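Local coordinates for protein CzcP cation efflux P1-ATPase (Ralstonia metallidurans, PDB 4U9R) that probably pumps zinc and related divalent metal ions out of the cell at the expense of ATP, this piece being its N-terminal metal-binding extension of ferredoxin-like domains, at residues Asp42-Leu48 with Ile99-His105; Pro130-Glu134 with Glu146-Ile152. All blocks are in the same frame, centred on the assembly; numbering follows the deposited sequence.

Contact 1: Asp42-Leu48 with Ile99-His105; sequences DPCVERL and ISSRFGH. With CD (cadmium ion), chain B.
A cadmium site bridges the two segments, with D42 and C44 on one side of the ion and H105 on the other. D42 OD1 binds the cadmium at 2.1 Å, C44 SG at 2.6 Å and H105 NE2 at 2.2 Å; E146 completes the site. D42 is also the N-cap of helix 43-53, and the same OD1 accepts the C44 N-H at 2.9 Å, on the anti side of the carboxylate. In D42, CG is anti to the backbone N (chi1 175°), beside the carbonyl carbon, which brings OD1 to both C44 N and the ion. The D42 carboxylate stands nearly perpendicular to the imidazole of H105, at 85°, while C44 SG sits in the plane of that imidazole, at its edge. The sulfur side of the site is lined by carbon: I99 CG2 approaches C44 SG to 3.6 Å, and F103 CB also touches the sulfur. Further along, I99 CD1 rests against the helix backbone at R47-L48, 3.5 Å from L48 N. R47 stretches out to lay its guanidinium flat over one face of the F103 ring, planes 12° apart, with R47 CZ 3.8 Å from the ring centroid in a cation-pi stack. R102 CG lies over the opposite face, toward the ring's rim. R47 NH1 hydrogen-bonds E146 OE2, so the stacked guanidinium also steadies a metal ligand from the second shell. Hard carboxylate, borderline imidazole and soft sulfur, probably a thiolate, are consistent with a borderline or soft divalent ion, and R47 probably helps balance the anionic ligands.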
loop_
_atom_site.group_PDB
_atom_site.type_symbol
_atom_site.label_atom_id
_atom_site.label_comp_id
_atom_site.label_asym_id
_atom_site.label_seq_id
_atom_site.Cartn_x
_atom_site.Cartn_y
_atom_site.Cartn_z
ATOM N N ASP A 42 0.022 -2.044 4.830
ATOM C CA ASP A 42 -0.816 -1.664 3.671
ATOM C C ASP A 42 -0.493 -2.653 2.544
ATOM O O ASP A 42 0.656 -3.052 2.389
ATOM C CB ASP A 42 -0.564 -0.193 3.288
ATOM C CG ASP A 42 -1.318 0.257 2.004
ATOM O OD1 ASP A 42 -0.891 -0.116 0.929
ATOM O OD2 ASP A 42 -2.310 1.013 2.050
ATOM N N PRO A 43 -1.512 -3.094 1.797
ATOM C CA PRO A 43 -1.337 -4.131 0.799
ATOM C C PRO A 43 -0.447 -3.754 -0.389
ATOM O O PRO A 43 -0.135 -4.625 -1.209
ATOM C CB PRO A 43 -2.767 -4.408 0.319
ATOM C CG PRO A 43 -3.538 -3.200 0.672
ATOM C CD PRO A 43 -2.932 -2.700 1.930
ATOM N N CYS A 44 -0.080 -2.479 -0.486
ATOM C CA CYS A 44 0.905 -2.024 -1.446
ATOM C C CYS A 44 2.264 -2.751 -1.234
ATOM O O CYS A 44 2.909 -3.140 -2.184
ATOM C CB CYS A 44 1.051 -0.486 -1.390
ATOM S SG CYS A 44 -0.068 0.292 -2.559
ATOM N N VAL A 45 2.664 -2.955 0.010
ATOM C CA VAL A 45 3.892 -3.675 0.328
ATOM C C VAL A 45 3.892 -5.096 -0.244
ATOM O O VAL A 45 4.895 -5.521 -0.861
ATOM C CB VAL A 45 4.151 -3.712 1.846
ATOM C CG1 VAL A 45 5.401 -4.539 2.146
ATOM C CG2 VAL A 45 4.340 -2.300 2.369
ATOM N N GLU A 46 2.772 -5.801 -0.063
ATOM C CA GLU A 46 2.530 -7.154 -0.638
ATOM C C GLU A 46 2.432 -7.132 -2.149
ATOM O O GLU A 46 2.905 -8.064 -2.825
ATOM C CB GLU A 46 1.220 -7.781 -0.087
ATOM C CG GLU A 46 0.914 -9.208 -0.573
ATOM C CD GLU A 46 -0.554 -9.653 -0.377
ATOM O OE1 GLU A 46 -0.817 -10.590 0.417
ATOM O OE2 GLU A 46 -1.457 -9.081 -1.033
ATOM N N ARG A 47 1.775 -6.120 -2.700
ATOM C CA ARG A 47 1.752 -5.996 -4.162
ATOM C C ARG A 47 3.191 -5.951 -4.707
ATOM O O ARG A 47 3.535 -6.668 -5.647
ATOM C CB ARG A 47 1.011 -4.754 -4.627
ATOM C CG ARG A 47 -0.447 -4.982 -4.941
ATOM C CD ARG A 47 -1.153 -3.717 -5.472
ATOM N NE ARG A 47 -2.582 -3.777 -5.152
ATOM C CZ ARG A 47 -3.191 -3.147 -4.141
ATOM N NH1 ARG A 47 -2.554 -2.287 -3.354
ATOM N NH2 ARG A 47 -4.486 -3.349 -3.951
ATOM N N LEU A 48 4.009 -5.100 -4.100
ATOM C CA LEU A 48 5.400 -4.921 -4.504
ATOM C C LEU A 48 6.163 -6.224 -4.365
ATOM O O LEU A 48 6.784 -6.681 -5.309
ATOM C CB LEU A 48 6.059 -3.830 -3.673
ATOM C CG LEU A 48 7.555 -3.557 -3.856
ATOM C CD1 LEU A 48 7.891 -3.343 -5.299
ATOM C CD2 LEU A 48 7.932 -2.304 -3.083
ATOM N N ILE A 99 3.370 1.033 -8.623
ATOM C CA ILE A 99 2.410 0.759 -7.553
ATOM C C ILE A 99 2.027 2.047 -6.817
ATOM O O ILE A 99 0.852 2.327 -6.601
ATOM C CB ILE A 99 2.947 -0.307 -6.592
ATOM C CG1 ILE A 99 2.950 -1.653 -7.304
ATOM C CG2 ILE A 99 2.100 -0.382 -5.323
ATOM C CD1 ILE A 99 3.723 -2.723 -6.590
ATOM N N SER A 100 3.033 2.817 -6.448
ATOM C CA SER A 100 2.874 4.062 -5.751
ATOM C C SER A 100 2.018 5.101 -6.501
ATOM O O SER A 100 1.268 5.853 -5.873
ATOM C CB SER A 100 4.243 4.667 -5.502
ATOM O OG SER A 100 4.140 5.843 -4.739
ATOM N N SER A 101 2.143 5.157 -7.825
ATOM C CA SER A 101 1.399 6.135 -8.611
ATOM C C SER A 101 -0.039 5.684 -8.836
ATOM O O SER A 101 -0.937 6.500 -9.033
ATOM C CB SER A 101 2.058 6.317 -9.956
ATOM O OG SER A 101 1.769 5.230 -10.817
ATOM N N ARG A 102 -0.230 4.368 -8.821
ATOM C CA ARG A 102 -1.482 3.768 -9.187
ATOM C C ARG A 102 -2.467 3.710 -8.032
ATOM O O ARG A 102 -3.654 3.884 -8.267
ATOM C CB ARG A 102 -1.258 2.372 -9.771
ATOM C CG ARG A 102 -2.547 1.655 -10.122
ATOM C CD ARG A 102 -2.370 0.705 -11.292
ATOM N NE ARG A 102 -3.599 -0.033 -11.567
ATOM C CZ ARG A 102 -4.689 0.492 -12.124
ATOM N NH1 ARG A 102 -4.725 1.776 -12.483
ATOM N NH2 ARG A 102 -5.754 -0.275 -12.324
ATOM N N PHE A 103 -1.986 3.469 -6.807
ATOM C CA PHE A 103 -2.864 3.285 -5.642
ATOM C C PHE A 103 -2.792 4.390 -4.631
ATOM O O PHE A 103 -1.729 4.649 -4.066
ATOM C CB PHE A 103 -2.569 1.972 -4.924
ATOM C CG PHE A 103 -2.748 0.787 -5.798
ATOM C CD1 PHE A 103 -4.001 0.247 -5.996
ATOM C CD2 PHE A 103 -1.662 0.233 -6.465
ATOM C CE1 PHE A 103 -4.174 -0.838 -6.841
ATOM C CE2 PHE A 103 -1.829 -0.852 -7.292
ATOM C CZ PHE A 103 -3.085 -1.387 -7.488
ATOM N N GLY A 104 -3.957 4.995 -4.372
ATOM C CA GLY A 104 -4.094 6.080 -3.417
ATOM C C GLY A 104 -4.556 5.569 -2.075
ATOM O O GLY A 104 -5.072 4.456 -1.967
ATOM N N HIS A 105 -4.334 6.383 -1.049
ATOM C CA HIS A 105 -4.830 6.117 0.297
ATOM C C HIS A 105 -5.239 7.425 0.972
ATOM O O HIS A 105 -4.550 8.439 0.854
ATOM C CB HIS A 105 -3.766 5.455 1.157
ATOM C CG HIS A 105 -2.808 4.621 0.379
ATOM N ND1 HIS A 105 -1.676 5.150 -0.203
ATOM C CD2 HIS A 105 -2.824 3.309 0.057
ATOM C CE1 HIS A 105 -1.033 4.196 -0.845
ATOM N NE2 HIS A 105 -1.709 3.071 -0.702
HETATM CD CD CD B . -1.789 0.857 -0.706
#

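Contact 2: Pro130-Glu134 with Glu146-Ile152; sequences PGVIE and EFDNDRI. With CD (cadmium ion), chain B.
E146 pairs with E134 across the antiparallel hairpin, its N giving a 2.9 Å hydrogen bond to E134 O. Its carbonyl oxygen faces a classic beta bulge: E146 O accepts from I133 N at 2.9 Å and, weakly, from E134 N. The side chain bends at chi2 (140°) and chelates the cadmium through both carboxylate oxygens; OE2, the closer at 2.1 Å, also takes a hydrogen bond from R47 NH1 of helix 43-53. F147 makes a non-hydrogen-bonded pair with V132, and its CB presses on G131 O at 3.3 Å. D148 N gives a nearly straight bond to that same carbonyl, 2.8 Å from G131 O. D148 OD1 then takes the D150 N-H from above its carboxylate plane, forming an Asx turn, while D148 O accepts from both R151 N and I152 N. From the extended R151 chain, NH1 gives P130 O a short but bent hydrogen bond (2.7 Å, 134°), the oxygen lying at the edge of the guanidinium. I152 closes the turn: its CG1 lies 3.3 Å from G131 N, and its CD1 touches the P130 ring. V132, F147 and I152 face helix 154-162, whereas I133 and E146 pack against F103 of strand 103-109, the neighbour of 142-148 in the sheet.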
loop_
_atom_site.group_PDB
_atom_site.type_symbol
_atom_site.label_atom_id
_atom_site.label_comp_id
_atom_site.label_asym_id
_atom_site.label_seq_id
_atom_site.Cartn_x
_atom_site.Cartn_y
_atom_site.Cartn_z
ATOM N N PRO A 130 -17.018 3.493 -7.264
ATOM C CA PRO A 130 -16.436 2.974 -8.511
ATOM C C PRO A 130 -14.926 2.646 -8.514
ATOM O O PRO A 130 -14.490 1.884 -9.381
ATOM C CB PRO A 130 -16.732 4.088 -9.534
ATOM C CG PRO A 130 -17.776 4.950 -8.910
ATOM C CD PRO A 130 -17.518 4.871 -7.440
ATOM N N GLY A 131 -14.142 3.192 -7.577
ATOM C CA GLY A 131 -12.673 3.022 -7.605
ATOM C C GLY A 131 -12.007 2.482 -6.347
ATOM O O GLY A 131 -10.781 2.500 -6.228
ATOM N N VAL A 132 -12.802 1.982 -5.415
ATOM C CA VAL A 132 -12.284 1.544 -4.129
ATOM C C VAL A 132 -11.897 0.067 -4.173
ATOM O O VAL A 132 -12.576 -0.735 -4.818
ATOM C CB VAL A 132 -13.323 1.796 -3.017
ATOM C CG1 VAL A 132 -12.917 1.129 -1.712
ATOM C CG2 VAL A 132 -13.515 3.290 -2.818
ATOM N N ILE A 133 -10.818 -0.277 -3.465
ATOM C CA ILE A 133 -10.284 -1.637 -3.428
ATOM C C ILE A 133 -10.473 -2.282 -2.065
ATOM O O ILE A 133 -11.066 -3.347 -1.960
ATOM C CB ILE A 133 -8.774 -1.634 -3.769
ATOM C CG1 ILE A 133 -8.564 -1.171 -5.213
ATOM C CG2 ILE A 133 -8.160 -3.019 -3.573
ATOM C CD1 ILE A 133 -7.214 -0.532 -5.446
ATOM N N GLU A 134 -9.934 -1.638 -1.038
ATOM C CA GLU A 134 -9.994 -2.111 0.345
ATOM C C GLU A 134 -10.560 -0.964 1.182
ATOM O O GLU A 134 -10.305 0.199 0.876
ATOM C CB GLU A 134 -8.582 -2.501 0.832
ATOM C CG GLU A 134 -8.486 -2.988 2.279
ATOM C CD GLU A 134 -7.047 -3.118 2.774
ATOM O OE1 GLU A 134 -6.560 -4.269 2.898
ATOM O OE2 GLU A 134 -6.402 -2.072 3.041
ATOM N N GLU A 146 -8.297 2.276 0.385
ATOM C CA GLU A 146 -7.284 2.189 -0.655
ATOM C C GLU A 146 -7.995 2.211 -1.981
ATOM O O GLU A 146 -9.009 1.529 -2.136
ATOM C CB GLU A 146 -6.483 0.904 -0.497
ATOM C CG GLU A 146 -5.504 0.622 -1.640
ATOM C CD GLU A 146 -4.188 0.066 -1.148
ATOM O OE1 GLU A 146 -4.078 -0.249 0.049
ATOM O OE2 GLU A 146 -3.255 -0.027 -1.963
ATOM N N PHE A 147 -7.487 2.986 -2.935
ATOM C CA PHE A 147 -8.206 3.193 -4.182
ATOM C C PHE A 147 -7.362 3.315 -5.449
ATOM O O PHE A 147 -6.192 3.680 -5.406
ATOM C CB PHE A 147 -9.115 4.426 -4.063
ATOM C CG PHE A 147 -8.408 5.674 -3.623
ATOM C CD1 PHE A 147 -8.153 5.897 -2.287
ATOM C CD2 PHE A 147 -8.038 6.643 -4.540
ATOM C CE1 PHE A 147 -7.522 7.052 -1.872
ATOM C CE2 PHE A 147 -7.396 7.806 -4.140
ATOM C CZ PHE A 147 -7.137 8.011 -2.800
ATOM N N ASP A 148 -8.016 3.029 -6.576
ATOM C CA ASP A 148 -7.421 3.053 -7.899
ATOM C C ASP A 148 -7.502 4.469 -8.487
ATOM O O ASP A 148 -8.563 4.916 -8.923
ATOM C CB ASP A 148 -8.136 2.024 -8.797
ATOM C CG ASP A 148 -7.644 2.035 -10.244
ATOM O OD1 ASP A 148 -6.838 2.912 -10.622
ATOM O OD2 ASP A 148 -8.090 1.159 -11.012
ATOM N N ASN A 149 -6.356 5.150 -8.503
ATOM C CA ASN A 149 -6.233 6.537 -8.955
ATOM C C ASN A 149 -6.647 6.822 -10.397
ATOM O O ASN A 149 -6.773 7.989 -10.774
ATOM C CB ASN A 149 -4.785 7.012 -8.784
ATOM C CG ASN A 149 -4.435 7.339 -7.351
ATOM O OD1 ASN A 149 -5.305 7.640 -6.538
ATOM N ND2 ASN A 149 -3.143 7.305 -7.037
ATOM N N ASP A 150 -6.797 5.784 -11.214
ATOM C CA ASP A 150 -7.234 5.965 -12.596
ATOM C C ASP A 150 -8.760 5.934 -12.696
ATOM O O ASP A 150 -9.326 6.409 -13.683
ATOM C CB ASP A 150 -6.605 4.911 -13.526
ATOM C CG ASP A 150 -5.097 5.113 -13.726
ATOM O OD1 ASP A 150 -4.649 6.272 -13.886
ATOM O OD2 ASP A 150 -4.361 4.105 -13.736
ATOM N N ARG A 151 -9.420 5.378 -11.679
ATOM C CA ARG A 151 -10.885 5.343 -11.632
ATOM C C ARG A 151 -11.467 6.443 -10.744
ATOM O O ARG A 151 -12.493 7.028 -11.087
ATOM C CB ARG A 151 -11.384 3.967 -11.175
ATOM C CG ARG A 151 -11.583 2.972 -12.313
ATOM C CD ARG A 151 -11.477 1.538 -11.817
ATOM N NE ARG A 151 -12.117 0.575 -12.719
ATOM C CZ ARG A 151 -13.287 -0.033 -12.506
ATOM N NH1 ARG A 151 -14.001 0.196 -11.405
ATOM N NH2 ARG A 151 -13.754 -0.890 -13.411
ATOM N N ILE A 152 -10.821 6.719 -9.612
ATOM C CA ILE A 152 -11.353 7.655 -8.614
ATOM C C ILE A 152 -10.200 8.401 -7.939
ATOM O O ILE A 152 -9.059 7.943 -7.975
ATOM C CB ILE A 152 -12.201 6.886 -7.562
ATOM C CG1 ILE A 152 -13.492 6.322 -8.183
ATOM C CG2 ILE A 152 -12.580 7.750 -6.365
ATOM C CD1 ILE A 152 -14.494 7.354 -8.674
HETATM CD CD CD B . -1.789 0.857 -0.706
#

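The cadmium joins contacts 1 and 2, whose centres are about 11 Å apart: contact 1 supplies three of the ligand residues and contact 2 the fourth, E146. C44 SG and E146 OE2 come within 3.3 Å of each other around the ion. The R47 NH1 to E146 OE2 salt bridge, 2.7 Å long, is a further tie between the contacts. A second one, R102 NH1 to D150 OD2 at 2.7 Å, links the end of helix 85-102 to the turn after strand 142-148. The site lies where the two ferredoxin-like halves of the chain meet: D42 and C44 come from the loop and helix of the first, H105 and E146 from adjacent strands of the second.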